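Periplasmic binding protein/LacI transcriptional regulator (PDB 5HQJ) binds D-arabinose in its pyranose form and probably serves as the periplasmic sugar-binding component of an ABC transporter. Local coordinates at residues 190-195 with 217-222; 221-226 with 247-252. All blocks are in the same frame, centred on the assembly; numbering follows the deposited sequence. Where two conformers were deposited one is given.

Contact 1: residues 190-195 with 217-222; sequences TDDDLA and VSQVGG. With 64K (alpha-D-arabinopyranose), chain B.
V220 overlaps the turn that leads into helix 194-207, one methyl on each of two neighbours: CG2 lies 3.5 Å from CA of L194, and CG1 sits 3.5 Å from OG1 of T190. The setting is a Rossmann-like domain of a type I periplasmic binding protein, where loops at the carboxyl ends of parallel strands 181-188 and 211-216 meet beside the bound sugar. L194, its CG anti to the backbone N (chi1 179°), carries CD1 back to within 3.8 Å of V220 CG2, the two side chains crossing obliquely; beyond V220 the same leucine also packs on P223 and A224 of helix 221-229. Next to CG1, T190 OG1 is hydrogen-bonded to the carbonyl of T157, and its geometry towards D192 N fits an ST turn, though D192 N is less surely placed. D193, at the N-cap of helix 194-207, caps R196 N through OD1. D192 is the polar half of the interface. S218 OG, folded between its own backbone N and carbonyl carbon (chi1 72°), donates to D192 OD1 over 2.6 Å and meets its syn lone pair, on the side of the other carboxylate oxygen. V220 CG1 also lies against OD1, at 3.3 Å, so this oxygen has an apolar methyl beside its hydroxyl donor. The serine thereby links the D192 carboxylate to the loop that contributes a hydrogen bond to the arabinopyranose. In that loop the backbone N of Q219 donates to O4 of the sugar at 3.0 Å, with an N-H...O angle of 146°.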
loop_
_atom_site.group_PDB
_atom_site.type_symbol
_atom_site.label_atom_id
_atom_site.label_comp_id
_atom_site.label_asym_id
_atom_site.label_seq_id
_atom_site.Cartn_x
_atom_site.Cartn_y
_atom_site.Cartn_z
ATOM N N THR A 190 -8.160 11.125 -0.911
ATOM C CA THR A 190 -7.487 12.013 0.029
ATOM C C THR A 190 -6.071 12.367 -0.373
ATOM O O THR A 190 -5.434 13.180 0.298
ATOM C CB THR A 190 -7.391 11.375 1.410
ATOM O OG1 THR A 190 -6.576 10.200 1.320
ATOM C CG2 THR A 190 -8.780 11.015 1.923
ATOM N N ASP A 191 -5.588 11.727 -1.428
ATOM C CA ASP A 191 -4.194 11.809 -1.792
ATOM C C ASP A 191 -3.327 11.516 -0.567
ATOM O O ASP A 191 -2.177 11.943 -0.516
ATOM C CB ASP A 191 -3.868 13.191 -2.381
ATOM C CG ASP A 191 -4.719 13.532 -3.608
ATOM O OD1 ASP A 191 -5.046 12.610 -4.386
ATOM O OD2 ASP A 191 -5.057 14.724 -3.799
ATOM N N ASP A 192 -3.880 10.780 0.407
ATOM C CA ASP A 192 -3.183 10.461 1.653
ATOM C C ASP A 192 -2.602 11.707 2.298
ATOM O O ASP A 192 -1.561 11.651 2.937
ATOM C CB ASP A 192 -2.077 9.421 1.420
ATOM C CG ASP A 192 -2.614 8.010 1.286
ATOM O OD1 ASP A 192 -3.818 7.801 1.527
ATOM O OD2 ASP A 192 -1.818 7.098 0.973
ATOM N N ASP A 193 -3.268 12.842 2.144
ATOM C CA ASP A 193 -2.992 13.972 3.004
ATOM C C ASP A 193 -3.879 13.815 4.245
ATOM O O ASP A 193 -5.084 13.683 4.106
ATOM C CB ASP A 193 -3.263 15.290 2.290
ATOM C CG ASP A 193 -3.024 16.492 3.176
ATOM O OD1 ASP A 193 -3.993 16.973 3.783
ATOM O OD2 ASP A 193 -1.871 16.959 3.267
ATOM N N LEU A 194 -3.282 13.813 5.438
ATOM C CA LEU A 194 -4.022 13.577 6.690
ATOM C C LEU A 194 -5.064 14.655 6.898
ATOM O O LEU A 194 -6.220 14.351 7.201
ATOM C CB LEU A 194 -3.061 13.488 7.870
ATOM C CG LEU A 194 -3.649 13.259 9.275
ATOM C CD1 LEU A 194 -4.580 12.033 9.329
ATOM C CD2 LEU A 194 -2.537 13.125 10.324
ATOM N N ALA A 195 -4.678 15.908 6.705
ATOM C CA ALA A 195 -5.616 17.003 6.847
ATOM C C ALA A 195 -6.775 16.834 5.871
ATOM O O ALA A 195 -7.964 17.031 6.210
ATOM C CB ALA A 195 -4.908 18.328 6.636
ATOM N N VAL A 217 -8.768 2.255 2.916
ATOM C CA VAL A 217 -7.992 1.336 2.106
ATOM C C VAL A 217 -6.545 1.825 1.874
ATOM O O VAL A 217 -5.759 1.138 1.197
ATOM C CB VAL A 217 -8.652 1.056 0.732
ATOM C CG1 VAL A 217 -9.977 0.305 0.951
ATOM C CG2 VAL A 217 -8.782 2.341 -0.166
ATOM N N SER A 218 -6.207 3.010 2.389
ATOM C CA SER A 218 -4.845 3.543 2.332
ATOM C C SER A 218 -4.368 3.906 3.753
ATOM O O SER A 218 -5.143 3.902 4.683
ATOM C CB SER A 218 -4.775 4.746 1.403
ATOM O OG SER A 218 -5.414 5.846 1.989
ATOM N N GLN A 219 -3.081 4.178 3.929
ATOM C CA GLN A 219 -2.565 4.218 5.296
ATOM C C GLN A 219 -3.145 5.384 6.106
ATOM O O GLN A 219 -3.202 5.271 7.313
ATOM C CB GLN A 219 -1.019 4.252 5.337
ATOM C CG GLN A 219 -0.328 5.181 4.369
ATOM C CD GLN A 219 -0.752 6.607 4.547
ATOM O OE1 GLN A 219 -1.559 7.127 3.783
ATOM N NE2 GLN A 219 -0.213 7.255 5.562
ATOM N N VAL A 220 -3.622 6.447 5.455
ATOM C CA VAL A 220 -4.235 7.608 6.155
ATOM C C VAL A 220 -5.675 7.413 6.707
ATOM O O VAL A 220 -6.162 8.197 7.559
ATOM C CB VAL A 220 -4.270 8.824 5.218
ATOM C CG1 VAL A 220 -5.471 8.759 4.268
ATOM C CG2 VAL A 220 -4.281 10.115 6.014
ATOM N N GLY A 221 -6.360 6.387 6.242
ATOM C CA GLY A 221 -7.763 6.273 6.587
ATOM C C GLY A 221 -7.961 6.009 8.063
ATOM O O GLY A 221 -8.802 6.649 8.731
ATOM N N GLY A 222 -7.172 5.080 8.607
ATOM C CA GLY A 222 -7.229 4.809 10.032
ATOM C C GLY A 222 -6.940 6.039 10.879
ATOM O O GLY A 222 -7.701 6.372 11.777
HETATM O O2 64K B . 0.101 -0.359 -0.048
HETATM C C2 64K B . -0.167 1.074 0.127
HETATM C C3 64K B . -0.278 1.331 1.595
HETATM O O3 64K B . -1.525 0.848 2.046
HETATM C C4 64K B . -0.258 2.820 1.920
HETATM O O4 64K B . -1.445 3.489 1.455
HETATM C C5 64K B . 0.888 3.453 1.271
HETATM O O5 64K B . 0.746 3.319 -0.164
HETATM C C1 64K B . 0.959 1.876 -0.463
HETATM O O1 64K B . 0.949 1.710 -1.828
#

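Contact 2: residues 221-226 with 247-252; sequences GGPAVA and DDLPDT. With 64K (alpha-D-arabinopyranose), chain B.
The arabinopyranose pocket includes D247, and just beyond it in the chain the start of helix 250-258 packs against the start of helix 221-229. At the sugar, D247 contributes one carboxylate oxygen: O3 of the arabinopyranose donates to OD2 in a very short hydrogen bond of 2.5 Å. The other oxygen, OD1, accepts from Q267 NE2, a residue that also hydrogen-bonds the sugar, so the carboxylate is gripped from both oxygens and its rotation is restrained. F41 packs on the D247 side chain. Away from the sugar, P223 carries the contact between the two segments. The edge of its ring formed by CD and CG abuts the hydroxyl of T252, with CD 3.3 Å from OG1, while CB lies 3.9 Å from CB of D251, the two side chains crossing at about a right angle. L249 closes on the same ring from the pocket side, its CD2 4.2 Å from P223 CG; this leucine also touches P40 and Q219. In the Rossmann-like domain the two helices come after adjacent parallel strands, 211-216 and 242-246. The closest pair of CA atoms is that of G222 and T252, 5.2 Å apart, and with no side chain on the glycine the hydroxyl oxygen OG1 of T252 comes within 4.3 Å of G222 CA. No hydrogen bond spans the two segments, so they meet through van der Waals contact alone. L249 occupies the N-cap position of helix 250-258, and its carbonyl O accepts a weak hydrogen bond from T252 N at 2.8 Å.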
loop_
_atom_site.group_PDB
_atom_site.type_symbol
_atom_site.label_atom_id
_atom_site.label_comp_id
_atom_site.label_asym_id
_atom_site.label_seq_id
_atom_site.Cartn_x
_atom_site.Cartn_y
_atom_site.Cartn_z
ATOM N N GLY A 221 -6.360 6.387 6.242
ATOM C CA GLY A 221 -7.763 6.273 6.587
ATOM C C GLY A 221 -7.961 6.009 8.063
ATOM O O GLY A 221 -8.802 6.649 8.731
ATOM N N GLY A 222 -7.172 5.080 8.607
ATOM C CA GLY A 222 -7.229 4.809 10.032
ATOM C C GLY A 222 -6.940 6.039 10.879
ATOM O O GLY A 222 -7.701 6.372 11.777
ATOM N N PRO A 223 -5.775 6.669 10.672
ATOM C CA PRO A 223 -5.407 7.843 11.459
ATOM C C PRO A 223 -6.450 8.949 11.335
ATOM O O PRO A 223 -6.761 9.584 12.357
ATOM C CB PRO A 223 -4.034 8.227 10.884
ATOM C CG PRO A 223 -3.507 6.892 10.362
ATOM C CD PRO A 223 -4.672 6.185 9.828
ATOM N N ALA A 224 -7.022 9.149 10.148
ATOM C CA ALA A 224 -7.992 10.230 9.998
ATOM C C ALA A 224 -9.287 9.922 10.773
ATOM O O ALA A 224 -9.817 10.767 11.466
ATOM C CB ALA A 224 -8.301 10.468 8.554
ATOM N N VAL A 225 -9.789 8.708 10.646
ATOM C CA VAL A 225 -10.996 8.347 11.352
ATOM C C VAL A 225 -10.803 8.427 12.868
ATOM O O VAL A 225 -11.631 8.985 13.603
ATOM C CB VAL A 225 -11.461 6.951 10.967
ATOM C CG1 VAL A 225 -12.644 6.528 11.817
ATOM C CG2 VAL A 225 -11.928 6.959 9.545
ATOM N N ALA A 226 -9.656 7.955 13.354
ATOM C CA ALA A 226 -9.418 8.007 14.777
ATOM C C ALA A 226 -9.298 9.457 15.212
ATOM O O ALA A 226 -9.802 9.793 16.289
ATOM C CB ALA A 226 -8.183 7.200 15.139
ATOM N N ASP A 247 -2.886 -0.994 7.053
ATOM C CA ASP A 247 -1.502 -0.798 7.504
ATOM C C ASP A 247 -1.452 -0.616 9.013
ATOM O O ASP A 247 -2.486 -0.651 9.690
ATOM C CB ASP A 247 -0.859 0.353 6.752
ATOM C CG ASP A 247 -0.877 0.142 5.235
ATOM O OD1 ASP A 247 -0.697 -1.022 4.759
ATOM O OD2 ASP A 247 -1.095 1.118 4.485
ATOM N N ASP A 248 -0.244 -0.548 9.559
ATOM C CA ASP A 248 -0.067 -0.587 11.018
ATOM C C ASP A 248 0.768 0.590 11.509
ATOM O O ASP A 248 1.535 0.450 12.458
ATOM C CB ASP A 248 0.584 -1.912 11.481
ATOM C CG ASP A 248 2.088 -1.955 11.229
ATOM O OD1 ASP A 248 2.496 -1.356 10.217
ATOM O OD2 ASP A 248 2.833 -2.585 12.021
ATOM N N LEU A 249 0.597 1.741 10.865
ATOM C CA LEU A 249 1.131 3.017 11.370
ATOM C C LEU A 249 0.811 3.213 12.838
ATOM O O LEU A 249 -0.270 2.838 13.270
ATOM C CB LEU A 249 0.525 4.189 10.619
ATOM C CG LEU A 249 1.138 4.714 9.341
ATOM C CD1 LEU A 249 1.193 3.626 8.287
ATOM C CD2 LEU A 249 0.279 5.903 8.914
ATOM N N PRO A 250 1.735 3.822 13.622
ATOM C CA PRO A 250 1.482 3.911 15.069
ATOM C C PRO A 250 0.114 4.508 15.451
ATOM O O PRO A 250 -0.543 4.054 16.362
ATOM C CB PRO A 250 2.627 4.803 15.552
ATOM C CG PRO A 250 3.745 4.494 14.596
ATOM C CD PRO A 250 3.079 4.309 13.263
ATOM N N ASP A 251 -0.326 5.513 14.703
ATOM C CA ASP A 251 -1.641 6.129 14.930
ATOM C C ASP A 251 -2.802 5.151 14.727
ATOM O O ASP A 251 -3.831 5.199 15.426
ATOM C CB ASP A 251 -1.843 7.341 14.007
ATOM C CG ASP A 251 -1.052 8.556 14.455
ATOM O OD1 ASP A 251 -0.886 8.748 15.675
ATOM O OD2 ASP A 251 -0.603 9.324 13.583
ATOM N N THR A 252 -2.635 4.272 13.754
ATOM C CA THR A 252 -3.623 3.246 13.455
ATOM C C THR A 252 -3.682 2.205 14.588
ATOM O O THR A 252 -4.766 1.808 15.065
ATOM C CB THR A 252 -3.275 2.563 12.104
ATOM O OG1 THR A 252 -3.218 3.536 11.060
ATOM C CG2 THR A 252 -4.303 1.550 11.746
HETATM O O2 64K B . 0.101 -0.359 -0.048
HETATM C C2 64K B . -0.167 1.074 0.127
HETATM C C3 64K B . -0.278 1.331 1.595
HETATM O O3 64K B . -1.525 0.848 2.046
HETATM C C4 64K B . -0.258 2.820 1.920
HETATM O O4 64K B . -1.445 3.489 1.455
HETATM C C5 64K B . 0.888 3.453 1.271
HETATM O O5 64K B . 0.746 3.319 -0.164
HETATM C C1 64K B . 0.959 1.876 -0.463
HETATM O O1 64K B . 0.949 1.710 -1.828
#

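Contacts 1 and 2 have centres about 8 Å apart and lie in the same domain, in the loops and helix starts that follow parallel strands 181-188, 211-216 and 242-246 of the mixed sheet. Helix 221-229 joins them: G221 and G222 belong to both, with helix 194-207 against its start in contact 1 and helix 250-258 in contact 2. Along the chain the order is 190-195, 217-222, 221-226, 247-252. They also touch directly, Q219 CB packing 3.2 Å from D247 OD2. Successive strand-end loops of this one domain thus place a backbone N (Q219) and a carboxylate (D247) at neighbouring sugar oxygens, O4 and O3, while D116, R168, N164 and Q267 supply further hydrogen bonds to the sugar.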